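Local structure of titin (Homo sapiens, 3LCY) at residues Q26-I31 with G60-L65; V77-A82 with E90-L95. The protein serves as a giant structural protein of the muscle sarcomere, represented here by two tandem immunoglobulin domains, A164-A165, from its A-band region. All coordinates share one frame; numbering follows the deposited sequence.

Contact 1: Q26-I31 with G60-L65; sequences QLSCQI and GRTHTL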
ATOM      1  N   GLN A  26       7.229   3.384 -14.427  1.00 24.08           N
ATOM      2  CA  GLN A  26       7.577   4.620 -15.119  1.00 25.02           C
ATOM      3  C   GLN A  26       6.451   5.645 -15.051  1.00 27.12           C
ATOM      4  O   GLN A  26       5.370   5.433 -15.599  1.00 29.63           O
ATOM      5  CB  GLN A  26       7.942   4.343 -16.581  1.00 24.75           C
ATOM      6  CG  GLN A  26       9.362   3.834 -16.785  1.00 29.23           C
ATOM      7  CD  GLN A  26       9.693   3.590 -18.247  1.00 37.35           C
ATOM      8  OE1 GLN A  26      10.333   4.417 -18.897  1.00 37.70           O
ATOM      9  NE2 GLN A  26       9.259   2.449 -18.770  1.00 41.67           N
ATOM     10  N   LEU A  27       6.712   6.755 -14.369  1.00 24.60           N
ATOM     11  CA  LEU A  27       5.765   7.862 -14.329  1.00 23.81           C
ATOM     12  C   LEU A  27       6.300   9.001 -15.185  1.00 26.60           C
ATOM     13  O   LEU A  27       7.340   9.583 -14.879  1.00 30.16           O
ATOM     14  CB  LEU A  27       5.531   8.333 -12.894  1.00 26.36           C
ATOM     15  CG  LEU A  27       4.988   7.286 -11.918  1.00 31.53           C
ATOM     16  CD1 LEU A  27       6.086   6.807 -10.977  1.00 31.44           C
ATOM     17  CD2 LEU A  27       3.811   7.843 -11.129  1.00 31.79           C
ATOM     18  N   SER A  28       5.593   9.314 -16.265  1.00 25.71           N
ATOM     19  CA  SER A  28       6.093  10.284 -17.230  1.00 30.42           C
ATOM     20  C   SER A  28       5.129  11.438 -17.490  1.00 31.87           C
ATOM     21  O   SER A  28       3.925  11.329 -17.256  1.00 32.11           O
ATOM     22  CB  SER A  28       6.435   9.587 -18.548  1.00 30.26           C
ATOM     23  OG  SER A  28       7.004  10.494 -19.475  1.00 37.68           O
ATOM     24  N   CYS A  29       5.677  12.544 -17.984  1.00 28.59           N
ATOM     25  CA  CYS A  29       4.884  13.709 -18.350  1.00 28.71           C
ATOM     26  C   CYS A  29       5.685  14.602 -19.291  1.00 30.94           C
ATOM     27  O   CYS A  29       6.916  14.546 -19.316  1.00 27.98           O
ATOM     28  CB  CYS A  29       4.471  14.496 -17.105  1.00 27.24           C
ATOM     29  SG  CYS A  29       5.845  15.288 -16.240  1.00 26.75           S
ATOM     30  N   GLN A  30       5.033  15.469 -20.049  1.00 31.61           N
ATOM     31  CA  GLN A  30       5.715  16.429 -20.887  1.00 30.37           C
ATOM     32  C   GLN A  30       5.445  17.846 -20.516  1.00 31.02           C
ATOM     33  O   GLN A  30       4.349  18.271 -20.547  1.00 32.50           O
ATOM     34  CB  GLN A  30       5.258  16.280 -22.298  1.00 33.39           C
ATOM     35  CG  GLN A  30       5.207  14.937 -22.758  1.00 38.27           C
ATOM     36  CD  GLN A  30       5.454  14.880 -24.181  1.00 48.19           C
ATOM     37  OE1 GLN A  30       5.610  15.883 -24.815  1.00 49.95           O
ATOM     38  NE2 GLN A  30       5.513  13.704 -24.713  1.00 54.16           N
ATOM     39  N   ILE A  31       6.488  18.577 -20.207  1.00 30.49           N
ATOM     40  CA  ILE A  31       6.422  19.973 -19.877  1.00 28.09           C
ATOM     41  C   ILE A  31       7.465  20.755 -20.650  1.00 34.74           C
ATOM     42  O   ILE A  31       8.610  20.431 -20.658  1.00 36.82           O
ATOM     43  CB  ILE A  31       6.639  20.172 -18.409  1.00 26.85           C
ATOM     44  CG1 ILE A  31       5.694  19.286 -17.619  1.00 24.78           C
ATOM     45  CG2 ILE A  31       6.416  21.563 -18.050  1.00 24.85           C
ATOM     46  CD1 ILE A  31       6.088  19.030 -16.235  1.00 23.12           C
ATOM     47  N   GLY A  60      14.470  17.417 -21.487  1.00 30.59           N
ATOM     48  CA  GLY A  60      14.038  18.799 -21.490  1.00 33.28           C
ATOM     49  C   GLY A  60      12.588  18.981 -21.893  1.00 32.31           C
ATOM     50  O   GLY A  60      12.037  20.042 -21.732  1.00 33.06           O
ATOM     51  N   ARG A  61      11.981  17.939 -22.437  1.00 35.01           N
ATOM     52  CA  ARG A  61      10.572  17.957 -22.800  1.00 39.99           C
ATOM     53  C   ARG A  61       9.786  16.855 -22.090  1.00 37.23           C
ATOM     54  O   ARG A  61       8.743  17.098 -21.511  1.00 32.26           O
ATOM     55  CB  ARG A  61      10.398  17.841 -24.311  1.00 44.99           C
ATOM     56  CG  ARG A  61      11.104  18.921 -25.080  1.00 52.54           C
ATOM     57  CD  ARG A  61      10.980  18.723 -26.574  1.00 59.06           C
ATOM     58  NE  ARG A  61       9.809  19.385 -27.135  1.00 65.13           N
ATOM     59  CZ  ARG A  61       8.720  18.748 -27.547  1.00 70.12           C
ATOM     60  NH1 ARG A  61       8.649  17.429 -27.459  1.00 71.31           N
ATOM     61  NH2 ARG A  61       7.703  19.427 -28.048  1.00 70.90           N
ATOM     62  N   THR A  62      10.310  15.639 -22.140  1.00 34.79           N
ATOM     63  CA  THR A  62       9.651  14.508 -21.525  1.00 29.91           C
ATOM     64  C   THR A  62      10.364  14.143 -20.255  1.00 27.08           C
ATOM     65  O   THR A  62      11.551  13.884 -20.262  1.00 28.75           O
ATOM     66  CB  THR A  62       9.647  13.294 -22.441  1.00 28.01           C
ATOM     67  OG1 THR A  62       9.064  13.650 -23.686  1.00 30.01           O
ATOM     68  CG2 THR A  62       8.838  12.187 -21.823  1.00 22.42           C
ATOM     69  N   HIS A  63       9.626  14.120 -19.160  1.00 21.71           N
ATOM     70  CA  HIS A  63      10.226  13.814 -17.881  1.00 21.79           C
ATOM     71  C   HIS A  63       9.639  12.564 -17.260  1.00 23.31           C
ATOM     72  O   HIS A  63       8.456  12.480 -17.002  1.00 21.98           O
ATOM     73  CB  HIS A  63      10.086  15.024 -16.978  1.00 20.21           C
ATOM     74  CG  HIS A  63      10.195  16.311 -17.722  1.00 25.86           C
ATOM     75  ND1 HIS A  63      11.347  16.694 -18.366  1.00 27.72           N
ATOM     76  CD2 HIS A  63       9.289  17.283 -17.966  1.00 29.12           C
ATOM     77  CE1 HIS A  63      11.152  17.852 -18.961  1.00 27.60           C
ATOM     78  NE2 HIS A  63       9.913  18.234 -18.730  1.00 27.62           N
ATOM     79  N   THR A  64      10.510  11.603 -17.008  1.00 25.43           N
ATOM     80  CA  THR A  64      10.113  10.324 -16.482  1.00 28.20           C
ATOM     81  C   THR A  64      10.806   9.974 -15.190  1.00 32.96           C
ATOM     82  O   THR A  64      11.999  10.112 -15.061  1.00 36.67           O
ATOM     83  CB  THR A  64      10.387   9.190 -17.497  1.00 29.44           C
ATOM     84  OG1 THR A  64       9.817   9.523 -18.757  1.00 28.12           O
ATOM     85  CG2 THR A  64       9.775   7.901 -17.030  1.00 27.55           C
ATOM     86  N   LEU A  65      10.022   9.511 -14.233  1.00 32.16           N
ATOM     87  CA  LEU A  65      10.531   8.993 -12.971  1.00 27.49           C
ATOM     88  C   LEU A  65      10.343   7.483 -12.942  1.00 29.05           C
ATOM     89  O   LEU A  65       9.258   6.980 -13.231  1.00 30.96           O
ATOM     90  CB  LEU A  65       9.802   9.629 -11.786  1.00 25.88           C
ATOM     91  CG  LEU A  65      10.088   9.004 -10.417  1.00 26.16           C
ATOM     92  CD1 LEU A  65      11.546   9.187 -10.034  1.00 27.65           C
ATOM     93  CD2 LEU A  65       9.175   9.581  -9.343  1.00 26.57           C
TER
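Leu27 and Leu65 are joined by a pair of backbone hydrogen bonds, and Cys29 and His63 by another pair two residues on. The straightest is His63 N to Cys29 O, 2.7 Å with 176° at the hydrogen; Cys29 N to His63 O, by contrast, closes at 141°. Ile31 N then reaches Arg61 O. The strands run nearly antiparallel. Backbone CA-H groups of Ser28 and Thr64 add weaker contacts to the carbonyl oxygens of His63 and Leu27.

Side-chain polar bonds lie on both faces. On the face of Ser28, Gln30, Thr62 and Thr64, Ser28 OG meets Thr64 OG1 at 3.1 Å, because Ser28 carries its hydroxyl opposite the backbone N (chi1 -176°); the methyl CG2 of Thr62 lies beside the same OG at 3.4 Å. The Gln30 and Thr62 side chains run side by side, pointing the same way. On the other face, His63 NE2 donates to Ile31 O over 3.2 Å, meeting a lone pair of that oxygen in the carbonyl plane. Ser58 OG binds ND1, so both ring nitrogens are engaged, which should hold the rotation of the imidazole. Arg61 O sits 3.2 Å above one ring face, off toward the rim.

Van der Waals contacts accompany these bonds: Ile31 CB abuts the imidazole edge 3.8 Å from His63 NE2, and in an apolar contact Leu27 CD1 lies 4.5 Å from Leu65 CD2. Leu27, Cys29, His63 and Leu65 thus present one inward face, as the paired B and E strands do in an I-set immunoglobulin sandwich.

Contact 2: V77-A82 with E90-L95; sequences VYTCIA and ETSSKL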
ATOM      1  N   VAL A  77       0.715   8.740  -4.497  1.00 27.14           N
ATOM      2  CA  VAL A  77       1.010   9.975  -5.213  1.00 23.90           C
ATOM      3  C   VAL A  77       2.459  10.352  -5.475  1.00 21.62           C
ATOM      4  O   VAL A  77       3.295  10.290  -4.603  1.00 21.69           O
ATOM      5  CB  VAL A  77       0.351  11.173  -4.506  1.00 20.58           C
ATOM      6  CG1 VAL A  77       0.599  12.439  -5.267  1.00 19.33           C
ATOM      7  CG2 VAL A  77      -1.120  10.947  -4.351  1.00 15.84           C
ATOM      8  N   TYR A  78       2.722  10.761  -6.706  1.00 20.86           N
ATOM      9  CA  TYR A  78       4.031  11.220  -7.134  1.00 23.44           C
ATOM     10  C   TYR A  78       3.807  12.539  -7.842  1.00 19.63           C
ATOM     11  O   TYR A  78       2.919  12.653  -8.661  1.00 19.14           O
ATOM     12  CB  TYR A  78       4.727  10.214  -8.036  1.00 23.42           C
ATOM     13  CG  TYR A  78       5.215   9.011  -7.297  1.00 21.66           C
ATOM     14  CD1 TYR A  78       6.442   9.013  -6.676  1.00 25.71           C
ATOM     15  CD2 TYR A  78       4.440   7.883  -7.202  1.00 20.81           C
ATOM     16  CE1 TYR A  78       6.884   7.924  -5.999  1.00 26.94           C
ATOM     17  CE2 TYR A  78       4.867   6.800  -6.522  1.00 24.56           C
ATOM     18  CZ  TYR A  78       6.094   6.819  -5.928  1.00 27.17           C
ATOM     19  OH  TYR A  78       6.517   5.721  -5.251  1.00 28.92           O
ATOM     20  N   THR A  79       4.609  13.533  -7.518  1.00 19.54           N
ATOM     21  CA  THR A  79       4.466  14.846  -8.117  1.00 20.74           C
ATOM     22  C   THR A  79       5.711  15.350  -8.821  1.00 22.84           C
ATOM     23  O   THR A  79       6.792  15.327  -8.268  1.00 25.66           O
ATOM     24  CB  THR A  79       4.066  15.874  -7.060  1.00 22.64           C
ATOM     25  OG1 THR A  79       2.844  15.471  -6.452  1.00 25.21           O
ATOM     26  CG2 THR A  79       3.869  17.225  -7.674  1.00 22.22           C
ATOM     27  N   CYS A  80       5.531  15.821 -10.048  1.00 25.28           N
ATOM     28  CA  CYS A  80       6.621  16.359 -10.838  1.00 26.09           C
ATOM     29  C   CYS A  80       6.462  17.858 -10.928  1.00 29.25           C
ATOM     30  O   CYS A  80       5.431  18.342 -11.345  1.00 28.11           O
ATOM     31  CB  CYS A  80       6.614  15.779 -12.254  1.00 26.04           C
ATOM     32  SG  CYS A  80       7.783  16.522 -13.407  1.00 31.96           S
ATOM     33  N   ILE A  81       7.492  18.598 -10.543  1.00 32.27           N
ATOM     34  CA  ILE A  81       7.430  20.051 -10.627  1.00 32.96           C
ATOM     35  C   ILE A  81       8.464  20.598 -11.597  1.00 31.94           C
ATOM     36  O   ILE A  81       9.648  20.391 -11.441  1.00 34.11           O
ATOM     37  CB  ILE A  81       7.591  20.708  -9.268  1.00 34.48           C
ATOM     38  CG1 ILE A  81       6.444  20.286  -8.367  1.00 35.58           C
ATOM     39  CG2 ILE A  81       7.573  22.203  -9.408  1.00 34.83           C
ATOM     40  CD1 ILE A  81       6.232  21.189  -7.219  1.00 36.51           C
ATOM     41  N   ALA A  82       7.993  21.324 -12.593  1.00 29.76           N
ATOM     42  CA  ALA A  82       8.861  21.889 -13.600  1.00 27.07           C
ATOM     43  C   ALA A  82       9.035  23.379 -13.380  1.00 34.28           C
ATOM     44  O   ALA A  82       8.073  24.110 -13.241  1.00 34.50           O
ATOM     45  CB  ALA A  82       8.294  21.619 -14.948  1.00 17.22           C
ATOM     46  N   GLU A  90       2.906  22.257 -11.964  1.00 36.95           N
ATOM     47  CA  GLU A  90       2.877  21.039 -11.180  1.00 35.34           C
ATOM     48  C   GLU A  90       1.928  19.988 -11.758  1.00 33.60           C
ATOM     49  O   GLU A  90       0.866  20.315 -12.269  1.00 35.44           O
ATOM     50  CB  GLU A  90       2.483  21.383  -9.746  1.00 38.54           C
ATOM     51  CG  GLU A  90       1.956  20.233  -8.935  1.00 41.94           C
ATOM     52  CD  GLU A  90       1.455  20.677  -7.584  1.00 44.40           C
ATOM     53  OE1 GLU A  90       2.041  21.611  -7.013  1.00 45.13           O
ATOM     54  OE2 GLU A  90       0.475  20.088  -7.093  1.00 47.05           O
ATOM     55  N   THR A  91       2.320  18.724 -11.672  1.00 28.13           N
ATOM     56  CA  THR A  91       1.490  17.633 -12.170  1.00 25.97           C
ATOM     57  C   THR A  91       1.686  16.373 -11.333  1.00 25.41           C
ATOM     58  O   THR A  91       2.813  16.003 -11.001  1.00 24.15           O
ATOM     59  CB  THR A  91       1.785  17.325 -13.647  1.00 25.66           C
ATOM     60  OG1 THR A  91       1.113  16.118 -14.024  1.00 28.19           O
ATOM     61  CG2 THR A  91       3.278  17.158 -13.867  1.00 27.61           C
ATOM     62  N   SER A  92       0.580  15.719 -10.996  1.00 23.11           N
ATOM     63  CA  SER A  92       0.624  14.556 -10.118  1.00 21.02           C
ATOM     64  C   SER A  92      -0.225  13.399 -10.634  1.00 21.09           C
ATOM     65  O   SER A  92      -1.224  13.605 -11.322  1.00 12.50           O
ATOM     66  CB  SER A  92       0.170  14.941  -8.710  1.00 21.75           C
ATOM     67  OG  SER A  92       0.934  16.021  -8.206  1.00 24.53           O
ATOM     68  N   SER A  93       0.186  12.184 -10.289  1.00 21.49           N
ATOM     69  CA  SER A  93      -0.567  10.983 -10.622  1.00 20.12           C
ATOM     70  C   SER A  93      -0.235   9.901  -9.603  1.00 21.22           C
ATOM     71  O   SER A  93       0.666  10.074  -8.782  1.00 21.00           O
ATOM     72  CB  SER A  93      -0.243  10.512 -12.041  1.00 19.94           C
ATOM     73  OG  SER A  93       1.075  10.001 -12.123  1.00 22.88           O
ATOM     74  N   LYS A  94      -0.962   8.791  -9.645  1.00 22.73           N
ATOM     75  CA  LYS A  94      -0.770   7.736  -8.657  1.00 23.38           C
ATOM     76  C   LYS A  94      -0.197   6.454  -9.245  1.00 23.83           C
ATOM     77  O   LYS A  94      -0.394   6.149 -10.422  1.00 19.57           O
ATOM     78  CB  LYS A  94      -2.081   7.431  -7.931  1.00 24.07           C
ATOM     79  CG  LYS A  94      -2.547   8.540  -7.008  1.00 21.69           C
ATOM     80  CD  LYS A  94      -3.877   8.191  -6.369  1.00 19.70           C
ATOM     81  CE  LYS A  94      -4.309   9.261  -5.383  1.00 16.73           C
ATOM     82  NZ  LYS A  94      -5.687   9.021  -4.875  1.00 23.14           N
ATOM     83  N   LEU A  95       0.512   5.707  -8.407  1.00 28.01           N
ATOM     84  CA  LEU A  95       1.054   4.413  -8.795  1.00 21.60           C
ATOM     85  C   LEU A  95       0.235   3.302  -8.153  1.00 26.24           C
ATOM     86  O   LEU A  95       0.122   3.230  -6.930  1.00 32.91           O
ATOM     87  CB  LEU A  95       2.519   4.296  -8.374  1.00 22.66           C
ATOM     88  CG  LEU A  95       3.176   2.929  -8.584  1.00 28.31           C
ATOM     89  CD1 LEU A  95       3.040   2.485 -10.031  1.00 25.25           C
ATOM     90  CD2 LEU A  95       4.638   2.956  -8.156  1.00 28.04           C
TER
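Thr79 OG1 and Ser92 OG form the shortest polar bond here, 2.7 Å, with either able to donate. Both oxygens lie opposite their own carbonyl carbon (chi1 -58° and -55°), and this brings them together across a non-hydrogen-bonded pair. The Thr79 methyl CG2 packs 3.8 Å from Glu90 CG on the same face, while Val77 CG2 crosses the extended Lys94 chain and touches its CE at 3.8 Å.

Backbone bonding alternates with this pair. Tyr78 N to Ser93 O measures 3.0 Å and Cys80 N to Thr91 O 2.9 Å; the return bonds, Ser93 N to Tyr78 O and Thr91 N to Cys80 O, are longer.

On the buried face, Thr91 has CG2 wedged between its backbone N and carbonyl carbon, which sets that methyl 3.5 Å from Cys80 O. The Thr91 hydroxyl is turned to Met14 N, and Ser93 OG binds Lys15 O, so these two inward hydroxyls are satisfied by the chain leading into strand 17-20. The Tyr78 ring reaches back obliquely, CE2 3.9 Å from Leu95 CB. Its OH bonds Asp74 O, four residues earlier, the signature of a tyrosine corner.

The two segments belong to the hairpin of strands 76-83 and 88-103, the F and G strands. Strand 38-43 pairs with the far edge of 76-83, strand 17-20 runs parallel to 88-103, and strands 24-34 and 62-68 pack against the face of Cys80.

Overall arrangement
Both contacts lie in the first immunoglobulin domain, their centres 10 Å apart, one in each sheet of the sandwich. Contact 1 joins strands 24-34 and 62-68 of the four-stranded sheet; contact 2 follows it in the chain, and strand 62-68 leads directly into 76-83. Their inner faces touch: Leu27 CD2 lies 3.6 Å from Ser93 OG, and Leu65 CD2 3.9 Å from Tyr78 CD1. Cys29 SG and Cys80 SG, at the classical disulfide positions, are 3.6 Å apart, too far for a covalent bond, so no disulfide is modelled and the two probably pack as free cysteines. Trp41 of strand 38-43 touches His63, Leu65 and Cys80, tying both contacts into one core.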